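Local atomic coordinates of protein-glutamine gamma-glutamyltransferase (PDB entry 1G0D), a protein that probably catalyses calcium-dependent bonding of peptide-bound glutamine to primary amines, such as the side chains of peptide-bound lysine, so that proteins become cross-linked or aminated. Residues A[52-57]-A[114-119]; A[476-481]-A[491-496]; A[656-661]-A[678-683]. All blocks are in the same frame, centred on the assembly; numbering follows the deposited sequence.

Contact 1. Residues A[52-57]-A[114-119]; sequences PKHHLE and VMSPDG
Two backbone hydrogen bonds join His55 to Met115. They run from Met115 N to His55 O (3.0 Å) and from His55 N to Met115 O (3.2 Å). This is an antiparallel hydrogen-bonded pair. The next pair, Leu56 with Val114, is non-hydrogen-bonded. Met115 O also takes a CA-H...O contact from His54.

The polar and sulfur contacts gather on the face of His55 and Met115. The Met115 side chain lies beside the imidazole and points the same way. Its CE comes 3.3 Å from His55 CE1, obliquely to the ring, and 3.4 Å from Glu57 OE1. SD rests against Glu57 CB. His55 NE2 gives its hydrogen to Glu57 OE1 over 2.8 Å, from above the carboxylate plane. Glu57 OE2 forms a salt bridge with Lys74, so both carboxylate oxygens have partners. Glu57 CG stands opposite its own backbone N (chi1 -155°), and a bend at chi2 (75°) turns the carboxylate back to the histidine.

The other contacts are apolar or surround the His54 ring. Leu56 CD2 meets Val114 CG2 at 3.6 Å. The backbone at Met115 C and Ser116 N lies over one face of the His54 ring, near its rim. Pro117 CD sits at that ring's edge, 3.5 Å from His54 ND1. Pro117 CG also touches Lys53 CB.

A type I turn from Ser116 to Gly119 leads on to strand 121-133. Leu56 reaches Ile93 and Leu95 of strand 92-98, in the facing sheet. This is the beta-sandwich arrangement of the N-terminal transglutaminase domain.

Contact 2. Residues A[476-481]-A[491-496]; sequences SIKHAQ and IVEVKN
Lys478 lies across Ile491 and Glu493 of the partner strand. Its CG is 4.0 Å from Ile491 CB, and its CE is 3.5 Å from Glu493 CB. The two strands form a beta hairpin at one side of a three-stranded antiparallel sheet. Ser476-Glu493 and Lys478-Ile491 are hydrogen-bonded pairs, and Ile477-Val492 between them is non-hydrogen-bonded.

Beyond CG the Lys478 chain is extended, which carries NZ to Glu493 OE2 at 2.6 Å. This salt bridge comes in steeply, 73° out of the carboxylate plane. The Lys495 chain bends at chi2, chi3 and chi4, and its NZ meets Glu493 OE2 at 3.0 Å on the anti side. OE2 of the buried Glu493 thus takes bonds from two ammonium groups. Its negative charge probably draws them together; Lys478 NZ and Lys495 NZ are 4.8 Å apart. A glutamine at Glu493 would probably leave both lysines without their shared negative charge and let their ends drift apart.

On the other face, Ile477 CG1 is near Val492 CG2. Ile477 also touches Ala578 of strand 573-581. By similarity, Ala578 and residues 476-481 belong to the GTP-binding site. The hairpin may therefore help shape that site. Lys495 NZ makes one more cross-strand link, a weak hydrogen bond of 2.9 Å to Ser476 OG.

Contact 3. Residues A[656-661]-A[678-683]; sequences TGVRKL and TVVVHK
Arg659 passes the backbone of Val679 and crosses the side chain of Val681 on the neighbouring strand of a beta hairpin. The hairpin belongs to the Ig-like C-terminal domain. Arg659 CB is 3.8 Å from Val679 O. CG then crosses Val681 CG2 at 4.0 Å, and CD keeps close to the same methyl. Bends at chi2 (-148°) and chi3 (137°) turn the guanidinium back toward the residues before it in the chain. There NE and NH1 both give weak hydrogen bonds to Thr656 O, each 3.1 Å long. NE has a second weak bond to Arg655 O, and NH2 one to Ala625 O. The aliphatic part thus crosses a valine methyl, while the head makes weak bonds to backbone carbonyls.

Backbone bonds tie Arg659 to Val679 and Gly657 to Val681. The other face carries Val658 and Lys660. Val658 CG1 touches Thr678 CG2 at 3.8 Å. Lys660 runs beside Thr678, its CE close to OG1.

At the far end the backbone of Gly657 has angles that suit glycine, since a CB would press on the carbonyl before it. With OG1 opposite the backbone N (chi1 170°), the Thr656 hydroxyl reaches Val681 O from above the carbonyl plane, at 2.7 Å. Gly657 N bonds to Val681 O too, at 2.9 Å.

Overall arrangement
The three contacts follow one another along the chain in the order 1, 2, 3, and none touches another. Each is an antiparallel strand pair in a sheet of its own. Contact 1 joins strands 55-62 and 106-115 in the N-terminal sandwich. Contact 2 is the hairpin 473-479/488-496, and contact 3 the hairpin 659-666/673-682 of the C-terminal domain. Contacts 1 and 2 lie on opposite sides of the chain's centre, their centres about 85 Å apart. Contact 3 is about 52 Å from contact 1 and about 44 Å from contact 2, centre to centre. The active-site residues Cys272, His332 and Asp355 fall between contacts 1 and 2 in sequence. The contacts lie in beta domains around the catalytic core.

Contact 1. Residues A[52-57]-A[114-119]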
loop_
_atom_site.group_PDB
_atom_site.type_symbol
_atom_site.label_atom_id
_atom_site.label_comp_id
_atom_site.label_asym_id
_atom_site.label_seq_id
_atom_site.Cartn_x
_atom_site.Cartn_y
_atom_site.Cartn_z
ATOM N N PRO A 52 13.603 -51.335 -21.666
ATOM C CA PRO A 52 13.357 -51.287 -23.107
ATOM C C PRO A 52 12.107 -50.577 -23.647
ATOM O O PRO A 52 12.192 -49.453 -24.163
ATOM C CB PRO A 52 13.449 -52.754 -23.512
ATOM C CG PRO A 52 14.510 -53.331 -22.493
ATOM C CD PRO A 52 14.706 -52.276 -21.393
ATOM N N LYS A 53 10.948 -51.223 -23.544
ATOM C CA LYS A 53 9.746 -50.602 -24.072
ATOM C C LYS A 53 8.993 -49.752 -23.042
ATOM O O LYS A 53 7.787 -49.520 -23.157
ATOM C CB LYS A 53 8.838 -51.677 -24.672
ATOM C CG LYS A 53 9.433 -52.378 -25.914
ATOM C CD LYS A 53 8.606 -53.614 -26.343
ATOM C CE LYS A 53 9.149 -54.297 -27.606
ATOM N NZ LYS A 53 8.158 -55.269 -28.156
ATOM N N HIS A 54 9.735 -49.264 -22.054
ATOM C CA HIS A 54 9.188 -48.430 -20.992
ATOM C C HIS A 54 9.481 -46.951 -21.254
ATOM O O HIS A 54 10.572 -46.595 -21.693
ATOM C CB HIS A 54 9.799 -48.839 -19.658
ATOM C CG HIS A 54 9.242 -50.113 -19.121
ATOM N ND1 HIS A 54 8.443 -50.946 -19.873
ATOM C CD2 HIS A 54 9.329 -50.676 -17.895
ATOM C CE1 HIS A 54 8.059 -51.971 -19.130
ATOM N NE2 HIS A 54 8.583 -51.829 -17.926
ATOM N N HIS A 55 8.522 -46.083 -20.964
ATOM C CA HIS A 55 8.734 -44.674 -21.207
ATOM C C HIS A 55 8.265 -43.847 -20.031
ATOM O O HIS A 55 7.542 -44.345 -19.200
ATOM C CB HIS A 55 7.997 -44.274 -22.488
ATOM C CG HIS A 55 6.521 -44.092 -22.311
ATOM N ND1 HIS A 55 5.683 -45.119 -21.941
ATOM C CD2 HIS A 55 5.738 -42.990 -22.406
ATOM C CE1 HIS A 55 4.451 -44.661 -21.808
ATOM N NE2 HIS A 55 4.458 -43.370 -22.085
ATOM N N LEU A 56 8.692 -42.586 -19.950
ATOM C CA LEU A 56 8.267 -41.702 -18.849
ATOM C C LEU A 56 6.961 -40.958 -19.181
ATOM O O LEU A 56 6.673 -40.631 -20.340
ATOM C CB LEU A 56 9.358 -40.662 -18.475
ATOM C CG LEU A 56 10.696 -41.082 -17.850
ATOM C CD1 LEU A 56 11.483 -39.871 -17.361
ATOM C CD2 LEU A 56 10.433 -42.039 -16.731
ATOM N N GLU A 57 6.193 -40.695 -18.124
ATOM C CA GLU A 57 4.915 -40.009 -18.191
ATOM C C GLU A 57 4.903 -38.987 -17.053
ATOM O O GLU A 57 5.354 -39.275 -15.940
ATOM C CB GLU A 57 3.799 -41.021 -17.995
ATOM C CG GLU A 57 2.518 -40.613 -18.606
ATOM C CD GLU A 57 2.564 -40.777 -20.092
ATOM O OE1 GLU A 57 2.594 -41.934 -20.547
ATOM O OE2 GLU A 57 2.580 -39.753 -20.812
ATOM N N VAL A 114 6.688 -44.124 -14.626
ATOM C CA VAL A 114 7.423 -44.965 -15.574
ATOM C C VAL A 114 6.411 -46.024 -15.985
ATOM O O VAL A 114 5.822 -46.671 -15.131
ATOM C CB VAL A 114 8.645 -45.679 -14.917
ATOM C CG1 VAL A 114 9.307 -46.612 -15.949
ATOM C CG2 VAL A 114 9.651 -44.639 -14.403
ATOM N N MET A 115 6.197 -46.220 -17.278
ATOM C CA MET A 115 5.213 -47.204 -17.670
ATOM C C MET A 115 5.536 -48.209 -18.722
ATOM O O MET A 115 6.335 -47.961 -19.631
ATOM C CB MET A 115 3.968 -46.516 -18.126
ATOM C CG MET A 115 3.315 -45.776 -17.045
ATOM S SD MET A 115 2.433 -44.467 -17.766
ATOM C CE MET A 115 2.191 -45.094 -19.507
ATOM N N SER A 116 4.836 -49.335 -18.602
ATOM C CA SER A 116 4.924 -50.462 -19.515
ATOM C C SER A 116 4.424 -49.987 -20.879
ATOM O O SER A 116 3.637 -49.057 -20.954
ATOM C CB SER A 116 4.022 -51.571 -18.996
ATOM O OG SER A 116 4.146 -52.747 -19.769
ATOM N N PRO A 117 4.874 -50.613 -21.977
ATOM C CA PRO A 117 4.405 -50.178 -23.300
ATOM C C PRO A 117 2.930 -50.470 -23.581
ATOM O O PRO A 117 2.396 -50.016 -24.594
ATOM C CB PRO A 117 5.315 -50.929 -24.275
ATOM C CG PRO A 117 5.724 -52.137 -23.538
ATOM C CD PRO A 117 5.833 -51.723 -22.079
ATOM N N ASP A 118 2.274 -51.217 -22.690
ATOM C CA ASP A 118 0.853 -51.576 -22.856
ATOM C C ASP A 118 -0.127 -50.569 -22.250
ATOM O O ASP A 118 -1.318 -50.554 -22.594
ATOM C CB ASP A 118 0.580 -52.940 -22.228
ATOM C CG ASP A 118 0.569 -52.882 -20.721
ATOM O OD1 ASP A 118 -0.389 -53.423 -20.120
ATOM O OD2 ASP A 118 1.518 -52.293 -20.144
ATOM N N GLY A 119 0.378 -49.755 -21.327
ATOM C CA GLY A 119 -0.444 -48.746 -20.687
ATOM C C GLY A 119 -0.522 -48.865 -19.181
ATOM O O GLY A 119 -1.472 -48.376 -18.568
#

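Contact 2. Residues A[476-481]-A[491-496]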
loop_
_atom_site.group_PDB
_atom_site.type_symbol
_atom_site.label_atom_id
_atom_site.label_comp_id
_atom_site.label_asym_id
_atom_site.label_seq_id
_atom_site.Cartn_x
_atom_site.Cartn_y
_atom_site.Cartn_z
ATOM N N SER A 476 -4.879 33.285 2.919
ATOM C CA SER A 476 -3.887 32.220 2.968
ATOM C C SER A 476 -3.445 31.970 4.402
ATOM O O SER A 476 -3.411 32.907 5.181
ATOM C CB SER A 476 -2.673 32.602 2.113
ATOM O OG SER A 476 -1.851 33.567 2.757
ATOM N N ILE A 477 -3.127 30.719 4.745
ATOM C CA ILE A 477 -2.678 30.344 6.094
ATOM C C ILE A 477 -1.243 29.889 5.999
ATOM O O ILE A 477 -0.885 29.219 5.036
ATOM C CB ILE A 477 -3.536 29.186 6.680
ATOM C CG1 ILE A 477 -4.980 29.652 6.824
ATOM C CG2 ILE A 477 -3.038 28.773 8.039
ATOM C CD1 ILE A 477 -5.964 28.546 6.733
ATOM N N LYS A 478 -0.418 30.233 6.983
ATOM C CA LYS A 478 0.987 29.853 6.923
ATOM C C LYS A 478 1.552 29.433 8.250
ATOM O O LYS A 478 1.130 29.917 9.277
ATOM C CB LYS A 478 1.821 31.008 6.387
ATOM C CG LYS A 478 1.061 32.315 6.194
ATOM C CD LYS A 478 1.658 33.142 5.059
ATOM C CE LYS A 478 1.269 34.617 5.197
ATOM N NZ LYS A 478 1.870 35.465 4.116
ATOM N N HIS A 479 2.519 28.532 8.237
ATOM C CA HIS A 479 3.101 28.086 9.482
ATOM C C HIS A 479 4.545 27.635 9.324
ATOM O O HIS A 479 4.959 27.255 8.227
ATOM C CB HIS A 479 2.255 26.954 10.070
ATOM C CG HIS A 479 2.347 25.653 9.321
ATOM N ND1 HIS A 479 1.235 25.000 8.834
ATOM C CD2 HIS A 479 3.401 24.850 9.039
ATOM C CE1 HIS A 479 1.598 23.856 8.287
ATOM N NE2 HIS A 479 2.908 23.741 8.398
ATOM N N ALA A 480 5.296 27.650 10.430
ATOM C CA ALA A 480 6.715 27.248 10.442
ATOM C C ALA A 480 6.970 25.769 10.734
ATOM O O ALA A 480 8.027 25.435 11.276
ATOM C CB ALA A 480 7.486 28.080 11.469
ATOM N N GLN A 481 6.022 24.900 10.379
ATOM C CA GLN A 481 6.123 23.457 10.627
ATOM C C GLN A 481 6.476 23.185 12.077
ATOM O O GLN A 481 7.598 22.794 12.378
ATOM C CB GLN A 481 7.183 22.831 9.741
ATOM C CG GLN A 481 6.869 22.932 8.286
ATOM C CD GLN A 481 8.100 22.759 7.442
ATOM O OE1 GLN A 481 8.762 23.742 7.078
ATOM N NE2 GLN A 481 8.427 21.503 7.125
ATOM N N ILE A 491 0.015 32.185 10.873
ATOM C CA ILE A 491 -0.493 33.435 10.334
ATOM C C ILE A 491 -1.565 33.212 9.286
ATOM O O ILE A 491 -1.494 32.268 8.491
ATOM C CB ILE A 491 0.604 34.276 9.704
ATOM C CG1 ILE A 491 1.656 34.562 10.741
ATOM C CG2 ILE A 491 0.051 35.578 9.205
ATOM C CD1 ILE A 491 2.748 33.600 10.617
ATOM N N VAL A 492 -2.579 34.071 9.324
ATOM C CA VAL A 492 -3.675 34.054 8.372
ATOM C C VAL A 492 -3.508 35.412 7.701
ATOM O O VAL A 492 -3.724 36.440 8.328
ATOM C CB VAL A 492 -5.062 33.982 9.094
ATOM C CG1 VAL A 492 -6.194 34.083 8.085
ATOM C CG2 VAL A 492 -5.181 32.668 9.838
ATOM N N GLU A 493 -3.101 35.425 6.432
ATOM C CA GLU A 493 -2.894 36.674 5.753
ATOM C C GLU A 493 -3.906 36.936 4.672
ATOM O O GLU A 493 -4.167 36.093 3.831
ATOM C CB GLU A 493 -1.492 36.703 5.172
ATOM C CG GLU A 493 -1.284 37.790 4.141
ATOM C CD GLU A 493 0.144 37.858 3.629
ATOM O OE1 GLU A 493 0.922 38.687 4.156
ATOM O OE2 GLU A 493 0.479 37.085 2.695
ATOM N N VAL A 494 -4.486 38.129 4.714
ATOM C CA VAL A 494 -5.471 38.581 3.740
ATOM C C VAL A 494 -4.742 39.566 2.831
ATOM O O VAL A 494 -4.248 40.574 3.304
ATOM C CB VAL A 494 -6.623 39.345 4.442
ATOM C CG1 VAL A 494 -7.640 39.749 3.410
ATOM C CG2 VAL A 494 -7.238 38.500 5.568
ATOM N N LYS A 495 -4.648 39.285 1.541
ATOM C CA LYS A 495 -3.943 40.199 0.649
ATOM C C LYS A 495 -4.934 40.910 -0.208
ATOM O O LYS A 495 -5.624 40.295 -1.000
ATOM C CB LYS A 495 -2.967 39.463 -0.302
ATOM C CG LYS A 495 -1.503 39.277 0.196
ATOM C CD LYS A 495 -0.888 37.895 -0.172
ATOM C CE LYS A 495 -1.910 36.712 -0.018
ATOM N NZ LYS A 495 -1.998 36.028 1.322
ATOM N N ASN A 496 -5.010 42.212 -0.068
ATOM C CA ASN A 496 -5.911 42.954 -0.912
ATOM C C ASN A 496 -5.107 43.415 -2.120
ATOM O O ASN A 496 -4.349 44.361 -2.022
ATOM C CB ASN A 496 -6.485 44.166 -0.155
ATOM C CG ASN A 496 -7.389 45.013 -1.024
ATOM O OD1 ASN A 496 -7.568 44.740 -2.213
ATOM N ND2 ASN A 496 -7.965 46.054 -0.441
#

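Contact 3. Residues A[656-661]-A[678-683]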
loop_
_atom_site.group_PDB
_atom_site.type_symbol
_atom_site.label_atom_id
_atom_site.label_comp_id
_atom_site.label_asym_id
_atom_site.label_seq_id
_atom_site.Cartn_x
_atom_site.Cartn_y
_atom_site.Cartn_z
ATOM N N THR A 656 22.395 -10.902 2.304
ATOM C CA THR A 656 23.337 -9.882 1.940
ATOM C C THR A 656 22.628 -8.841 1.099
ATOM O O THR A 656 21.501 -9.061 0.679
ATOM C CB THR A 656 24.515 -10.537 1.212
ATOM O OG1 THR A 656 25.333 -9.514 0.652
ATOM C CG2 THR A 656 24.028 -11.508 0.124
ATOM N N GLY A 657 23.252 -7.685 0.891
ATOM C CA GLY A 657 22.625 -6.652 0.081
ATOM C C GLY A 657 22.503 -5.285 0.733
ATOM O O GLY A 657 22.940 -5.090 1.877
ATOM N N VAL A 658 21.969 -4.321 -0.014
ATOM C CA VAL A 658 21.745 -2.992 0.530
ATOM C C VAL A 658 20.381 -3.082 1.244
ATOM O O VAL A 658 19.334 -3.198 0.606
ATOM C CB VAL A 658 21.692 -1.935 -0.572
ATOM C CG1 VAL A 658 21.431 -0.573 0.043
ATOM C CG2 VAL A 658 22.987 -1.940 -1.355
ATOM N N ARG A 659 20.393 -3.046 2.568
ATOM C CA ARG A 659 19.164 -3.208 3.300
ATOM C C ARG A 659 18.850 -1.999 4.138
ATOM O O ARG A 659 19.703 -1.152 4.374
ATOM C CB ARG A 659 19.276 -4.463 4.153
ATOM C CG ARG A 659 20.062 -5.572 3.468
ATOM C CD ARG A 659 19.562 -6.939 3.864
ATOM N NE ARG A 659 19.468 -7.854 2.735
ATOM C CZ ARG A 659 18.427 -7.935 1.908
ATOM N NH1 ARG A 659 18.432 -8.799 0.906
ATOM N NH2 ARG A 659 17.378 -7.157 2.073
ATOM N N LYS A 660 17.598 -1.912 4.552
ATOM C CA LYS A 660 17.113 -0.787 5.349
ATOM C C LYS A 660 16.567 -1.263 6.723
ATOM O O LYS A 660 15.792 -2.252 6.803
ATOM C CB LYS A 660 16.039 -0.041 4.539
ATOM C CG LYS A 660 16.521 0.432 3.170
ATOM C CD LYS A 660 16.660 1.949 3.144
ATOM C CE LYS A 660 17.660 2.446 2.107
ATOM N NZ LYS A 660 17.423 1.729 0.831
ATOM N N LEU A 661 17.012 -0.598 7.797
ATOM C CA LEU A 661 16.592 -0.963 9.151
ATOM C C LEU A 661 15.583 0.060 9.552
ATOM O O LEU A 661 15.846 1.275 9.482
ATOM C CB LEU A 661 17.768 -0.975 10.118
ATOM C CG LEU A 661 17.439 -1.398 11.544
ATOM C CD1 LEU A 661 16.913 -2.821 11.595
ATOM C CD2 LEU A 661 18.696 -1.235 12.398
ATOM N N THR A 678 20.207 2.945 6.379
ATOM C CA THR A 678 20.651 2.056 5.297
ATOM C C THR A 678 21.907 1.337 5.797
ATOM O O THR A 678 22.864 1.955 6.278
ATOM C CB THR A 678 21.068 2.821 4.011
ATOM O OG1 THR A 678 19.982 3.604 3.513
ATOM C CG2 THR A 678 21.425 1.853 2.935
ATOM N N VAL A 679 21.886 0.026 5.696
ATOM C CA VAL A 679 23.011 -0.794 6.096
ATOM C C VAL A 679 23.371 -1.756 4.946
ATOM O O VAL A 679 22.541 -2.592 4.569
ATOM C CB VAL A 679 22.662 -1.626 7.393
ATOM C CG1 VAL A 679 23.880 -2.407 7.840
ATOM C CG2 VAL A 679 22.221 -0.696 8.511
ATOM N N VAL A 680 24.583 -1.629 4.379
ATOM C CA VAL A 680 25.019 -2.537 3.310
ATOM C C VAL A 680 25.582 -3.857 3.900
ATOM O O VAL A 680 26.633 -3.866 4.550
ATOM C CB VAL A 680 26.076 -1.862 2.423
ATOM C CG1 VAL A 680 26.372 -2.716 1.218
ATOM C CG2 VAL A 680 25.575 -0.526 1.954
ATOM N N VAL A 681 24.859 -4.965 3.701
ATOM C CA VAL A 681 25.289 -6.257 4.226
ATOM C C VAL A 681 26.210 -6.977 3.231
ATOM O O VAL A 681 25.862 -7.246 2.072
ATOM C CB VAL A 681 24.066 -7.138 4.588
ATOM C CG1 VAL A 681 24.512 -8.498 5.068
ATOM C CG2 VAL A 681 23.241 -6.468 5.670
ATOM N N HIS A 682 27.414 -7.278 3.705
ATOM C CA HIS A 682 28.421 -7.911 2.884
ATOM C C HIS A 682 28.568 -9.376 3.110
ATOM O O HIS A 682 27.976 -9.999 3.992
ATOM C CB HIS A 682 29.817 -7.338 3.156
ATOM C CG HIS A 682 29.959 -5.880 2.889
ATOM N ND1 HIS A 682 30.136 -5.364 1.619
ATOM C CD2 HIS A 682 29.941 -4.817 3.727
ATOM C CE1 HIS A 682 30.216 -4.046 1.685
ATOM N NE2 HIS A 682 30.102 -3.687 2.955
ATOM N N LYS A 683 29.456 -9.856 2.266
ATOM C CA LYS A 683 29.977 -11.179 2.210
ATOM C C LYS A 683 29.847 -11.986 0.981
ATOM O O LYS A 683 28.962 -12.820 0.822
ATOM C CB LYS A 683 29.599 -11.987 3.406
ATOM C CG LYS A 683 30.819 -12.096 4.252
ATOM C CD LYS A 683 31.485 -13.404 4.020
ATOM C CE LYS A 683 30.579 -14.513 4.508
ATOM N NZ LYS A 683 30.541 -15.557 3.475
#